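Local coordinates for protein phytase (Citrobacter braakii, PDB 3ZHC) that belongs, as a bacterial phytase, to branch 2 of the histidine phosphatase superfamily and has an alpha/beta fold with a mixed sheet and flanking helices, at residues T45-P49 and I50-V54; S184-T187 and L188-V191; L192-S195 and Q196-T199; T259-K262 and E263-L267; T377-D380 and M381-Q385. The protein carries 2 engineered substitutions. All blocks are in the same frame, centred on the assembly; numbering follows the deposited sequence. Where two conformers were deposited one is given.

Interaction 1: T45-P49 and I50-V54; sequences TKFTP and IMKNV. Unlike the reference sequence in segment 50-54: Asn-53 (reference Asp). With FMT (formic acid), chain O.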
loop_
_atom_site.group_PDB
_atom_site.type_symbol
_atom_site.label_atom_id
_atom_site.label_comp_id
_atom_site.label_asym_id
_atom_site.label_seq_id
_atom_site.Cartn_x
_atom_site.Cartn_y
_atom_site.Cartn_z
ATOM N N THR B 45 25.768 6.346 3.984
ATOM C CA THR B 45 26.050 7.711 4.332
ATOM C C THR B 45 26.876 7.839 5.628
ATOM O O THR B 45 27.598 8.807 5.797
ATOM C CB THR B 45 24.716 8.516 4.461
ATOM O OG1 THR B 45 24.999 9.882 4.561
ATOM C CG2 THR B 45 23.917 8.089 5.673
ATOM N N LYS B 46 26.758 6.865 6.528
ATOM C CA LYS B 46 27.485 6.874 7.796
ATOM C C LYS B 46 27.727 5.478 8.339
ATOM O O LYS B 46 27.180 4.503 7.841
ATOM C CB LYS B 46 26.726 7.718 8.826
ATOM C CG LYS B 46 25.293 7.300 9.071
ATOM C CD LYS B 46 24.590 8.342 9.960
ATOM C CE LYS B 46 23.101 8.212 9.917
ATOM N NZ LYS B 46 22.423 9.403 10.505
ATOM N N PHE B 47 28.561 5.404 9.365
ATOM C CA PHE B 47 28.913 4.130 10.003
ATOM C C PHE B 47 29.297 4.444 11.442
ATOM O O PHE B 47 30.408 4.796 11.717
ATOM C CB PHE B 47 30.036 3.443 9.206
ATOM C CG PHE B 47 30.375 2.065 9.681
ATOM C CD1 PHE B 47 29.381 1.122 9.930
ATOM C CD2 PHE B 47 31.693 1.688 9.862
ATOM C CE1 PHE B 47 29.702 -0.156 10.363
ATOM C CE2 PHE B 47 32.013 0.382 10.303
ATOM C CZ PHE B 47 31.014 -0.521 10.545
ATOM N N THR B 48 28.329 4.303 12.338
ATOM C CA THR B 48 28.417 4.812 13.697
ATOM C C THR B 48 28.401 3.711 14.784
ATOM O O THR B 48 28.083 2.546 14.471
ATOM C CB THR B 48 27.226 5.766 13.921
ATOM O OG1 THR B 48 26.014 5.032 13.840
ATOM C CG2 THR B 48 27.205 6.877 12.859
ATOM N N PRO B 49 28.752 4.073 16.062
ATOM C CA PRO B 49 28.684 3.151 17.198
ATOM C C PRO B 49 27.320 2.520 17.421
ATOM O O PRO B 49 27.247 1.335 17.713
ATOM C CB PRO B 49 29.024 4.064 18.387
ATOM C CG PRO B 49 29.855 5.071 17.837
ATOM C CD PRO B 49 29.317 5.366 16.503
ATOM N N ILE B 50 26.254 3.322 17.286
ATOM C CA ILE B 50 24.879 2.842 17.429
ATOM C C ILE B 50 24.584 1.749 16.417
ATOM O O ILE B 50 24.018 0.710 16.787
ATOM C CB ILE B 50 23.841 4.000 17.310
ATOM C CG1 ILE B 50 23.901 4.871 18.568
ATOM C CG2 ILE B 50 22.420 3.456 17.119
ATOM C CD1 ILE B 50 22.984 6.078 18.523
ATOM N N MET B 51 24.973 1.977 15.150
ATOM C CA MET B 51 24.776 0.963 14.064
ATOM C C MET B 51 25.455 -0.349 14.427
ATOM O O MET B 51 24.885 -1.435 14.225
ATOM C CB MET B 51 25.296 1.475 12.714
ATOM C CG MET B 51 24.508 2.616 12.145
ATOM S SD MET B 51 25.298 3.419 10.737
ATOM C CE MET B 51 25.472 2.024 9.611
ATOM N N LYS B 52 26.666 -0.247 14.977
ATOM C CA LYS B 52 27.416 -1.420 15.407
ATOM C C LYS B 52 26.773 -2.116 16.613
ATOM O O LYS B 52 26.764 -3.317 16.666
ATOM C CB LYS B 52 28.857 -1.048 15.738
ATOM C CG LYS B 52 29.663 -0.593 14.556
ATOM C CD LYS B 52 31.030 -0.161 15.006
ATOM C CE LYS B 52 31.813 0.468 13.908
ATOM N NZ LYS B 52 33.095 0.988 14.468
ATOM N N ASN B 53 26.232 -1.338 17.560
ATOM C CA ASN B 53 25.670 -1.883 18.817
ATOM C C ASN B 53 24.182 -2.320 18.789
ATOM O O ASN B 53 23.678 -2.827 19.810
ATOM C CB ASN B 53 25.929 -0.890 19.967
ATOM C CG ASN B 53 27.450 -0.677 20.236
ATOM O OD1 ASN B 53 28.244 -1.630 20.242
ATOM N ND2 ASN B 53 27.836 0.561 20.451
ATOM N N VAL B 54 23.496 -2.135 17.654
ATOM C CA VAL B 54 22.078 -2.629 17.484
ATOM C C VAL B 54 22.026 -4.002 16.795
ATOM O O VAL B 54 20.953 -4.499 16.477
ATOM C CB VAL B 54 21.146 -1.601 16.761
ATOM C CG1 VAL B 54 21.013 -0.353 17.608
ATOM C CG2 VAL B 54 21.652 -1.281 15.366
HETATM C C FMT O . 22.005 5.171 4.479
HETATM O O1 FMT O . 20.974 5.735 4.083
HETATM O O2 FMT O . 23.068 5.241 3.868
#

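Interaction 2: S184-T187 and L188-V191; sequences SFRT and LENV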
loop_
_atom_site.group_PDB
_atom_site.type_symbol
_atom_site.label_atom_id
_atom_site.label_comp_id
_atom_site.label_asym_id
_atom_site.label_seq_id
_atom_site.Cartn_x
_atom_site.Cartn_y
_atom_site.Cartn_z
ATOM N N SER B 184 6.626 -3.723 11.377
ATOM C CA SER B 184 7.810 -3.367 10.560
ATOM C C SER B 184 9.063 -3.313 11.429
ATOM O O SER B 184 10.118 -3.824 11.035
ATOM C CB SER B 184 7.620 -2.029 9.828
ATOM O OG SER B 184 6.764 -2.184 8.725
ATOM N N PHE B 185 8.939 -2.690 12.605
ATOM C CA PHE B 185 10.034 -2.645 13.575
ATOM C C PHE B 185 10.410 -4.049 14.068
ATOM O O PHE B 185 11.584 -4.314 14.285
ATOM C CB PHE B 185 9.715 -1.729 14.768
ATOM C CG PHE B 185 9.887 -0.270 14.478
ATOM C CD1 PHE B 185 11.174 0.291 14.385
ATOM C CD2 PHE B 185 8.773 0.569 14.303
ATOM C CE1 PHE B 185 11.342 1.659 14.122
ATOM C CE2 PHE B 185 8.938 1.938 14.037
ATOM C CZ PHE B 185 10.227 2.482 13.948
ATOM N N ARG B 186 9.415 -4.935 14.239
ATOM C CA ARG B 186 9.688 -6.344 14.600
ATOM C C ARG B 186 10.529 -7.031 13.521
ATOM O O ARG B 186 11.440 -7.806 13.845
ATOM C CB ARG B 186 8.388 -7.169 14.822
ATOM C CG ARG B 186 7.437 -6.697 15.951
ATOM C CD ARG B 186 8.119 -6.634 17.330
ATOM N NE ARG B 186 8.838 -5.382 17.502
ATOM C CZ ARG B 186 8.279 -4.205 17.858
ATOM N NH1 ARG B 186 6.966 -4.090 18.101
ATOM N NH2 ARG B 186 9.053 -3.126 17.972
ATOM N N THR B 187 10.225 -6.747 12.250
ATOM C CA THR B 187 10.974 -7.338 11.121
ATOM C C THR B 187 12.419 -6.824 11.110
ATOM O O THR B 187 13.360 -7.619 10.970
ATOM C CB THR B 187 10.279 -7.085 9.757
ATOM O OG1 THR B 187 8.939 -7.583 9.810
ATOM C CG2 THR B 187 11.024 -7.794 8.606
ATOM N N LEU B 188 12.593 -5.508 11.262
ATOM C CA LEU B 188 13.949 -4.918 11.335
ATOM C C LEU B 188 14.753 -5.542 12.501
ATOM O O LEU B 188 15.901 -5.927 12.323
ATOM C CB LEU B 188 13.904 -3.385 11.458
ATOM C CG LEU B 188 15.256 -2.655 11.618
ATOM C CD1 LEU B 188 16.197 -3.015 10.455
ATOM C CD2 LEU B 188 15.051 -1.177 11.700
ATOM N N GLU B 189 14.120 -5.626 13.668
ATOM C CA GLU B 189 14.711 -6.265 14.869
ATOM C C GLU B 189 15.131 -7.719 14.626
ATOM O O GLU B 189 16.201 -8.120 15.063
ATOM C CB GLU B 189 13.742 -6.183 16.028
ATOM C CG GLU B 189 13.614 -4.749 16.604
ATOM C CD GLU B 189 12.329 -4.522 17.382
ATOM O OE1 GLU B 189 11.633 -5.513 17.726
ATOM O OE2 GLU B 189 11.999 -3.344 17.653
ATOM N N ASN B 190 14.275 -8.489 13.927
ATOM C CA ASN B 190 14.595 -9.879 13.564
ATOM C C ASN B 190 15.786 -9.948 12.608
ATOM O O ASN B 190 16.657 -10.806 12.756
ATOM C CB ASN B 190 13.382 -10.579 12.937
ATOM C CG ASN B 190 13.642 -12.052 12.639
ATOM O OD1 ASN B 190 13.840 -12.855 13.543
ATOM N ND2 ASN B 190 13.638 -12.405 11.349
ATOM N N VAL B 191 15.817 -9.032 11.630
ATOM C CA VAL B 191 16.921 -8.979 10.632
ATOM C C VAL B 191 18.274 -8.624 11.312
ATOM O O VAL B 191 19.309 -9.202 10.990
ATOM C CB VAL B 191 16.566 -8.022 9.465
ATOM C CG1 VAL B 191 17.737 -7.801 8.540
ATOM C CG2 VAL B 191 15.352 -8.597 8.674
#

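Interaction 3: L192-S195 and Q196-T199; sequences LNFS and QSET. With FMT (formic acid), chain P.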
loop_
_atom_site.group_PDB
_atom_site.type_symbol
_atom_site.label_atom_id
_atom_site.label_comp_id
_atom_site.label_asym_id
_atom_site.label_seq_id
_atom_site.Cartn_x
_atom_site.Cartn_y
_atom_site.Cartn_z
ATOM N N LEU B 192 18.236 -7.686 12.248
ATOM C CA LEU B 192 19.406 -7.299 13.022
ATOM C C LEU B 192 19.781 -8.294 14.134
ATOM O O LEU B 192 20.873 -8.213 14.671
ATOM C CB LEU B 192 19.159 -5.943 13.707
ATOM C CG LEU B 192 18.980 -4.671 12.896
ATOM C CD1 LEU B 192 18.436 -3.581 13.791
ATOM C CD2 LEU B 192 20.288 -4.257 12.272
ATOM N N ASN B 193 18.863 -9.222 14.474
ATOM C CA ASN B 193 18.956 -10.068 15.692
ATOM C C ASN B 193 19.202 -9.130 16.873
ATOM O O ASN B 193 20.139 -9.295 17.636
ATOM C CB ASN B 193 20.015 -11.187 15.566
ATOM C CG ASN B 193 19.819 -12.321 16.614
ATOM O OD1 ASN B 193 18.702 -12.516 17.156
ATOM N ND2 ASN B 193 20.913 -13.079 16.900
ATOM N N PHE B 194 18.311 -8.130 16.974
ATOM C CA PHE B 194 18.414 -7.012 17.927
ATOM C C PHE B 194 18.453 -7.448 19.383
ATOM O O PHE B 194 19.223 -6.889 20.159
ATOM C CB PHE B 194 17.248 -6.008 17.681
ATOM C CG PHE B 194 17.247 -4.811 18.607
ATOM C CD1 PHE B 194 18.287 -3.876 18.566
ATOM C CD2 PHE B 194 16.186 -4.608 19.521
ATOM C CE1 PHE B 194 18.292 -2.752 19.419
ATOM C CE2 PHE B 194 16.179 -3.492 20.374
ATOM C CZ PHE B 194 17.234 -2.558 20.329
ATOM N N SER B 195 17.625 -8.449 19.730
ATOM C CA SER B 195 17.551 -9.012 21.103
ATOM C C SER B 195 18.907 -9.477 21.653
ATOM O O SER B 195 19.135 -9.439 22.857
ATOM C CB SER B 195 16.565 -10.196 21.149
ATOM O OG SER B 195 15.246 -9.774 20.870
ATOM N N GLN B 196 19.797 -9.926 20.754
ATOM C CA GLN B 196 21.133 -10.409 21.130
ATOM C C GLN B 196 22.252 -9.347 20.997
ATOM O O GLN B 196 23.419 -9.680 21.155
ATOM C CB GLN B 196 21.495 -11.642 20.297
ATOM C CG GLN B 196 20.427 -12.729 20.250
ATOM C CD GLN B 196 19.999 -13.188 21.616
ATOM O OE1 GLN B 196 18.801 -13.113 21.970
ATOM N NE2 GLN B 196 20.963 -13.652 22.416
ATOM N N SER B 197 21.891 -8.082 20.713
ATOM C CA SER B 197 22.879 -6.992 20.560
ATOM C C SER B 197 23.234 -6.330 21.904
ATOM O O SER B 197 22.568 -6.558 22.917
ATOM C CB SER B 197 22.366 -5.927 19.577
ATOM O OG SER B 197 21.303 -5.157 20.133
ATOM N N GLU B 198 24.285 -5.507 21.881
ATOM C CA GLU B 198 24.754 -4.752 23.062
ATOM C C GLU B 198 23.667 -3.792 23.618
ATOM O O GLU B 198 23.617 -3.542 24.824
ATOM C CB GLU B 198 26.039 -3.979 22.717
ATOM C CG GLU B 198 26.781 -3.316 23.908
ATOM C CD GLU B 198 27.421 -4.337 24.910
ATOM O OE1 GLU B 198 27.593 -5.541 24.559
ATOM O OE2 GLU B 198 27.752 -3.908 26.049
ATOM N N THR B 199 22.808 -3.268 22.728
ATOM C CA THR B 199 21.682 -2.386 23.115
ATOM C C THR B 199 20.680 -3.076 24.078
ATOM O O THR B 199 20.137 -2.425 24.965
ATOM C CB THR B 199 20.943 -1.840 21.859
ATOM O OG1 THR B 199 21.881 -1.152 21.016
ATOM C CG2 THR B 199 19.818 -0.883 22.239
HETATM C C FMT P . 15.308 -9.751 17.555
HETATM O O1 FMT P . 14.370 -10.262 17.006
HETATM O O2 FMT P . 15.144 -8.799 18.308
HETATM O O HOH W 1 21.487 -8.777 24.492
#

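Interaction 4: T259-K262 and E263-L267; sequences TGEK and EWRDL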
loop_
_atom_site.group_PDB
_atom_site.type_symbol
_atom_site.label_atom_id
_atom_site.label_comp_id
_atom_site.label_asym_id
_atom_site.label_seq_id
_atom_site.Cartn_x
_atom_site.Cartn_y
_atom_site.Cartn_z
ATOM N N THR B 259 13.608 -12.361 3.751
ATOM C CA THR B 259 12.844 -13.394 3.013
ATOM C C THR B 259 11.732 -12.809 2.147
ATOM O O THR B 259 10.649 -12.509 2.667
ATOM C CB THR B 259 12.138 -14.346 3.999
ATOM O OG1 THR B 259 13.062 -14.793 4.999
ATOM C CG2 THR B 259 11.534 -15.552 3.265
ATOM N N GLY B 260 11.972 -12.634 0.844
ATOM C CA GLY B 260 10.912 -12.142 -0.075
ATOM C C GLY B 260 10.469 -10.690 0.026
ATOM O O GLY B 260 10.871 -9.954 0.948
ATOM N N GLU B 261 9.618 -10.291 -0.933
ATOM C CA GLU B 261 9.115 -8.895 -1.050
ATOM C C GLU B 261 8.389 -8.385 0.187
ATOM O O GLU B 261 8.455 -7.195 0.481
ATOM C CB GLU B 261 8.196 -8.725 -2.291
ATOM C CG GLU B 261 7.879 -7.226 -2.612
ATOM C CD GLU B 261 7.070 -6.996 -3.893
ATOM O OE1 GLU B 261 6.677 -7.979 -4.569
ATOM O OE2 GLU B 261 6.831 -5.794 -4.216
ATOM N N LYS B 262 7.708 -9.270 0.911
ATOM C CA LYS B 262 6.957 -8.852 2.092
ATOM C C LYS B 262 7.875 -8.256 3.150
ATOM O O LYS B 262 7.616 -7.165 3.647
ATOM C CB LYS B 262 6.182 -10.007 2.727
ATOM C CG LYS B 262 4.973 -9.533 3.511
ATOM C CD LYS B 262 4.827 -10.159 4.864
ATOM C CE LYS B 262 5.748 -9.533 5.897
ATOM N NZ LYS B 262 5.262 -9.813 7.296
ATOM N N GLU B 263 8.949 -8.983 3.489
ATOM C CA GLU B 263 9.921 -8.485 4.480
ATOM C C GLU B 263 10.700 -7.258 3.940
ATOM O O GLU B 263 11.034 -6.371 4.706
ATOM C CB GLU B 263 10.857 -9.599 4.967
ATOM C CG GLU B 263 10.137 -10.628 5.920
ATOM C CD GLU B 263 11.093 -11.682 6.497
ATOM O OE1 GLU B 263 12.291 -11.716 6.074
ATOM O OE2 GLU B 263 10.644 -12.489 7.389
ATOM N N TRP B 264 10.963 -7.222 2.633
ATOM C CA TRP B 264 11.600 -6.047 2.002
ATOM C C TRP B 264 10.782 -4.789 2.187
ATOM O O TRP B 264 11.340 -3.734 2.509
ATOM C CB TRP B 264 11.863 -6.262 0.491
ATOM C CG TRP B 264 13.145 -6.865 0.212
ATOM C CD1 TRP B 264 13.379 -8.122 -0.263
ATOM C CD2 TRP B 264 14.421 -6.256 0.387
ATOM N NE1 TRP B 264 14.722 -8.331 -0.400
ATOM C CE2 TRP B 264 15.391 -7.205 -0.007
ATOM C CE3 TRP B 264 14.848 -4.985 0.845
ATOM C CZ2 TRP B 264 16.781 -6.939 0.040
ATOM C CZ3 TRP B 264 16.238 -4.714 0.893
ATOM C CH2 TRP B 264 17.184 -5.698 0.489
ATOM N N ARG B 265 9.464 -4.899 1.988
ATOM C CA ARG B 265 8.571 -3.748 2.127
ATOM C C ARG B 265 8.278 -3.412 3.583
ATOM O O ARG B 265 8.079 -2.242 3.884
ATOM C CB ARG B 265 7.290 -3.928 1.292
ATOM C CG ARG B 265 7.602 -3.859 -0.241
ATOM C CD ARG B 265 6.372 -3.586 -1.064
ATOM N NE ARG B 265 6.673 -3.405 -2.479
ATOM C CZ ARG B 265 6.947 -2.240 -3.094
ATOM N NH1 ARG B 265 6.982 -1.060 -2.430
ATOM N NH2 ARG B 265 7.191 -2.255 -4.403
ATOM N N ASP B 266 8.253 -4.418 4.488
ATOM C CA ASP B 266 8.213 -4.145 5.954
ATOM C C ASP B 266 9.356 -3.254 6.340
ATOM O O ASP B 266 9.176 -2.277 7.056
ATOM C CB ASP B 266 8.371 -5.429 6.804
ATOM C CG ASP B 266 7.111 -6.234 6.938
ATOM O OD1 ASP B 266 6.052 -5.858 6.382
ATOM O OD2 ASP B 266 7.187 -7.288 7.640
ATOM N N LEU B 267 10.554 -3.612 5.864
ATOM C CA LEU B 267 11.776 -2.858 6.172
ATOM C C LEU B 267 11.739 -1.460 5.573
ATOM O O LEU B 267 11.843 -0.476 6.282
ATOM C CB LEU B 267 13.018 -3.620 5.672
ATOM C CG LEU B 267 13.315 -4.927 6.424
ATOM C CD1 LEU B 267 14.330 -5.777 5.668
ATOM C CD2 LEU B 267 13.787 -4.631 7.829
HETATM O O HOH W 2 13.453 -13.768 7.328
HETATM O O HOH W 3 5.503 -4.546 -6.041
HETATM O O HOH W 4 7.893 -11.684 8.481
HETATM O O HOH W 5 4.993 -5.995 4.005
#

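Interaction 5: T377-D380 and M381-Q385; sequences TLRD and MRDIQ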
loop_
_atom_site.group_PDB
_atom_site.type_symbol
_atom_site.label_atom_id
_atom_site.label_comp_id
_atom_site.label_asym_id
_atom_site.label_seq_id
_atom_site.Cartn_x
_atom_site.Cartn_y
_atom_site.Cartn_z
ATOM N N THR B 377 13.728 -2.128 -11.067
ATOM C CA THR B 377 13.329 -2.995 -9.962
ATOM C C THR B 377 14.592 -3.426 -9.210
ATOM O O THR B 377 15.706 -3.369 -9.763
ATOM C CB THR B 377 12.536 -4.243 -10.425
ATOM O OG1 THR B 377 13.312 -5.005 -11.347
ATOM C CG2 THR B 377 11.223 -3.837 -11.095
ATOM N N LEU B 378 14.427 -3.845 -7.963
ATOM C CA LEU B 378 15.562 -4.276 -7.127
ATOM C C LEU B 378 16.274 -5.495 -7.760
ATOM O O LEU B 378 17.490 -5.607 -7.710
ATOM C CB LEU B 378 15.088 -4.561 -5.683
ATOM C CG LEU B 378 16.121 -4.864 -4.584
ATOM C CD1 LEU B 378 17.216 -3.797 -4.532
ATOM C CD2 LEU B 378 15.432 -5.003 -3.230
ATOM N N ARG B 379 15.480 -6.384 -8.350
ATOM C CA ARG B 379 15.966 -7.538 -9.119
ATOM C C ARG B 379 16.830 -7.072 -10.299
ATOM O O ARG B 379 17.922 -7.613 -10.529
ATOM C CB ARG B 379 14.768 -8.339 -9.636
ATOM C CG ARG B 379 15.051 -9.718 -10.237
ATOM C CD ARG B 379 15.339 -10.768 -9.176
ATOM N NE ARG B 379 16.772 -10.930 -8.880
ATOM C CZ ARG B 379 17.262 -11.601 -7.830
ATOM N NH1 ARG B 379 16.448 -12.193 -6.919
ATOM N NH2 ARG B 379 18.579 -11.685 -7.673
ATOM N N ASP B 380 16.337 -6.059 -11.040
ATOM C CA ASP B 380 17.086 -5.501 -12.201
ATOM C C ASP B 380 18.378 -4.757 -11.788
ATOM O O ASP B 380 19.285 -4.622 -12.601
ATOM C CB ASP B 380 16.186 -4.590 -13.082
ATOM C CG ASP B 380 15.167 -5.392 -13.965
ATOM O OD1 ASP B 380 15.051 -6.644 -13.839
ATOM O OD2 ASP B 380 14.479 -4.748 -14.794
ATOM N N MET B 381 18.444 -4.278 -10.540
ATOM C CA MET B 381 19.671 -3.691 -9.995
ATOM C C MET B 381 20.617 -4.823 -9.669
ATOM O O MET B 381 21.752 -4.837 -10.133
ATOM C CB MET B 381 19.392 -2.862 -8.753
ATOM C CG MET B 381 18.591 -1.600 -9.044
ATOM S SD MET B 381 18.112 -0.707 -7.586
ATOM C CE MET B 381 17.290 0.724 -8.324
ATOM N N ARG B 382 20.119 -5.771 -8.869
ATOM C CA ARG B 382 20.848 -6.979 -8.448
ATOM C C ARG B 382 21.506 -7.710 -9.610
ATOM O O ARG B 382 22.671 -8.059 -9.523
ATOM C CB ARG B 382 19.879 -7.945 -7.724
ATOM C CG ARG B 382 20.498 -9.217 -7.089
ATOM C CD ARG B 382 21.447 -8.862 -6.022
ATOM N NE ARG B 382 21.865 -9.998 -5.182
ATOM C CZ ARG B 382 22.609 -9.879 -4.072
ATOM N NH1 ARG B 382 23.026 -8.671 -3.648
ATOM N NH2 ARG B 382 22.944 -10.965 -3.373
ATOM N N ASP B 383 20.753 -7.920 -10.687
ATOM C CA ASP B 383 21.241 -8.621 -11.890
ATOM C C ASP B 383 21.939 -7.724 -12.922
ATOM O O ASP B 383 22.558 -8.241 -13.850
ATOM C CB ASP B 383 20.067 -9.308 -12.608
ATOM C CG ASP B 383 19.339 -10.315 -11.744
ATOM O OD1 ASP B 383 19.939 -10.921 -10.846
ATOM O OD2 ASP B 383 18.139 -10.503 -11.983
ATOM N N ILE B 384 21.837 -6.387 -12.753
ATOM C CA ILE B 384 22.304 -5.384 -13.755
ATOM C C ILE B 384 21.691 -5.765 -15.115
ATOM O O ILE B 384 22.399 -5.992 -16.113
ATOM C CB ILE B 384 23.853 -5.223 -13.827
ATOM C CG1 ILE B 384 24.449 -5.021 -12.442
ATOM C CG2 ILE B 384 24.226 -4.035 -14.740
ATOM C CD1 ILE B 384 25.969 -4.880 -12.449
ATOM N N GLN B 385 20.359 -5.847 -15.109
ATOM C CA GLN B 385 19.575 -6.215 -16.259
ATOM C C GLN B 385 19.801 -5.212 -17.398
ATOM O O GLN B 385 19.572 -4.016 -17.198
ATOM C CB GLN B 385 18.074 -6.277 -15.879
ATOM C CG GLN B 385 17.079 -6.503 -17.058
ATOM C CD GLN B 385 17.337 -7.775 -17.815
ATOM O OE1 GLN B 385 17.457 -8.850 -17.221
ATOM N NE2 GLN B 385 17.422 -7.672 -19.139
HETATM O O HOH W 6 19.018 -2.628 -14.760
#

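Interaction 1: T45-P49 and I50-V54
Lys-52 N and Asn-53 N reach back four residues to Thr-48 O and Pro-49 O, at 3.2 and 2.9 Å, as an extended strip of chain turns into the short helix 49-53; Asn-53 is a substituted residue, Asp in the reference sequence. Thr-48 is the N-cap, and with Met-51 it forms a capping box: its OG1, turned between its own backbone N and carbonyl carbon (chi1 64°), accepts a weak bond from Met-51 N. Met-51 SD in turn accepts from Thr-48 N in a weak bond of 3.5 Å. A bend at chi3 (58°) brings its methyl CE to the edge of the Phe-47 ring, near the ring plane. One face of that ring is taken by Lys-52, whose extended chain crosses the Phe-47 side chain at about a right angle and lays CE 4.0 Å from the ring centroid, a CH-pi contact. The turn lies at the protein surface, with Met-51 packed inward on Ile-241 and Ile-50 on Leu-234, both of helix 231-247.

Interaction 2: S184-T187 and L188-V191
Thr-187, Leu-188 and Glu-189 sit on successive positions of the continuous alpha-helix 182-192, where four i to i+4 backbone bonds join the two segments, and each of the three faces a different way. Thr-187 looks to helix 260-280, its OG1 bonded to Asp-266 OD2 and also to Ser-183 O of its own helix. Leu-188 N donates to Ser-184 O at 3.0 Å, and its side chain packs on Phe-242 of helix 231-247 and on Leu-267.

Glu-189 turns back to Arg-186 in an i to i+3 salt bridge, the two side chains running side by side and pointing the same way. The arginine, doubled back by bends at chi2 and chi3, grips the carboxylate side-on, NE reaching OE1 of Glu-189 at 2.8 Å and NH2 reaching OE2 at 3.0 Å, the latter bond almost straight at 174°. Both acceptors lie in the guanidinium plane, yet the carboxylate is turned 23° against it, and OE1 is met from above its own plane while OE2 is met on the syn side. OE1 also pairs with Lys-208 and OE2 accepts from the backbone N of Leu-211, which together should favour the charged carboxylate and fix its rotation. Val-191 N donates to Thr-187 O at 2.9 Å, and Val-191 CG2 sits 3.2 Å from that same oxygen.

Interaction 3: L192-S195 and Q196-T199
Phe-194 O is gripped twice by Ser-197, by OG at 2.7 Å and by the backbone N at 3.0 Å. The hydroxyl lies in the carbonyl plane on a lone pair, whereas the N-H arrives from above that plane, 60° out of it. A chi1 of 72° turns Ser-197 OG toward this oxygen, and a weak bond also relates it to Asn-53 O. The Phe-194 ring reaches on to Thr-199, whose CG2 lies 3.6 Å from CZ, with the two side chains crossing at a slant.

Asn-193, with positive phi, is the C-prime residue of the Schellman motif that ends helix 182-192: Phe-194 N returns to Glu-189 O and Asn-193 N to Asn-190 O. Gln-196 N then donates to Asn-193 O at 3.2 Å, and its bent side chain brings CG obliquely to the Asn-193 amide, 3.4 Å from ND2. Near Ser-195, formic acid O2 accepts from the backbone N of that residue at 2.9 Å; a second bond, from Ser-195 OG, belongs to one of two conformers and is doubtful. The same molecule is bound by Lys-208. A water donates to Ser-195 O and Ser-197 O, bridging the two backbone carbonyls.

Interaction 4: T259-K262 and E263-L267
Glu-261 and Arg-265 lie side by side, pointing the same way, in an i to i+4 salt bridge on the first turns of helix 260-280. The arginine NE is 3.0 Å from Glu-261 OE2 and its N-H points almost straight at that oxygen (175°). The acceptor sits in the guanidinium plane but is met on its anti side, with the two flat groups turned 44° apart. A water links this OE2 to Arg-265 NH2, which also donates to Leu-341 O.

Lys-262 and Asp-266 instead cross at a slant: the lysine chain kinks twice on its way over to OD2, where NZ makes a weak salt bridge of 3.2 Å. Both charges have stronger partners at the subunit interface: Glu-120 and Lys-117, both of the second subunit, pair with Lys-262 and Asp-266 respectively. Glu-263 reaches back to Thr-259, which precedes the helix, and crosses it obliquely. Its OE1 takes the Thr-259 N-H at 2.7 Å, the donor standing above the carboxylate plane by 39°. Beside the Lys-262 and Asp-266 pair, one water donates both to Lys-262 O, at 2.9 Å, and to Asp-266 OD1, at 2.6 Å.

Interaction 5: T377-D380 and M381-Q385
Arg-379 lies obliquely across Asp-383 and the neighbouring Arg-382, its NH2 3.2 Å from Arg-382 CG. Its chain turns at chi2 (76°) and again at chi3 (-93°), so that the guanidinium meets the Asp-383 carboxylate edge-on, and the two planes are only 16° apart. The salt bridge is nevertheless long and weak, with NE 3.4 Å from OD2. Arg-382 has its own NH1 held by the backbone oxygens of Met-250 and Glu-246.

The short helix 378-382 is closed at both ends. Thr-377 is its N-cap, OG1 accepting from Asp-380 N at 3.2 Å, and Ile-384 with positive phi ends it in a Schellman motif. In that motif Gln-385 N donates to Asp-380 O at 3.0 Å, in the carbonyl plane on a lone pair, and a water bonded to the same oxygen reaches Gln-385 O. Alongside, Asp-380 and Gln-385 point the same way, CG of the one 3.6 Å from CB of the other. On the inner side Leu-378 and Met-381 pack against Ala-247 of helix 231-247.

With Arg-379 NH2 only 4.5 Å from Arg-382 NE, the weak bridge to Asp-383 probably offsets just part of the repulsion between these like charges.

Overall arrangement
Along the chain the five contacts follow in numerical order, all local to helices or their ends. Interactions 2 and 3 are consecutive, the body of helix 182-192 and its C-terminal end with the loop that follows, with centres about 11 Å apart. Interaction 3 also meets interaction 1 (centres about 13 Å apart), where Asn-53 O accepts from Thr-199 OG1. Interaction 4, on helix 260-280, lies about 10 Å between centres from interaction 2, and both touch the second subunit. It reaches interaction 5 by packing of Trp-264 on Leu-378. Interactions 1, 2, 4 and 5 all have side chains on helix 231-247, as does Leu-192 of interaction 3, so this helix is a shared neighbour of all five contacts.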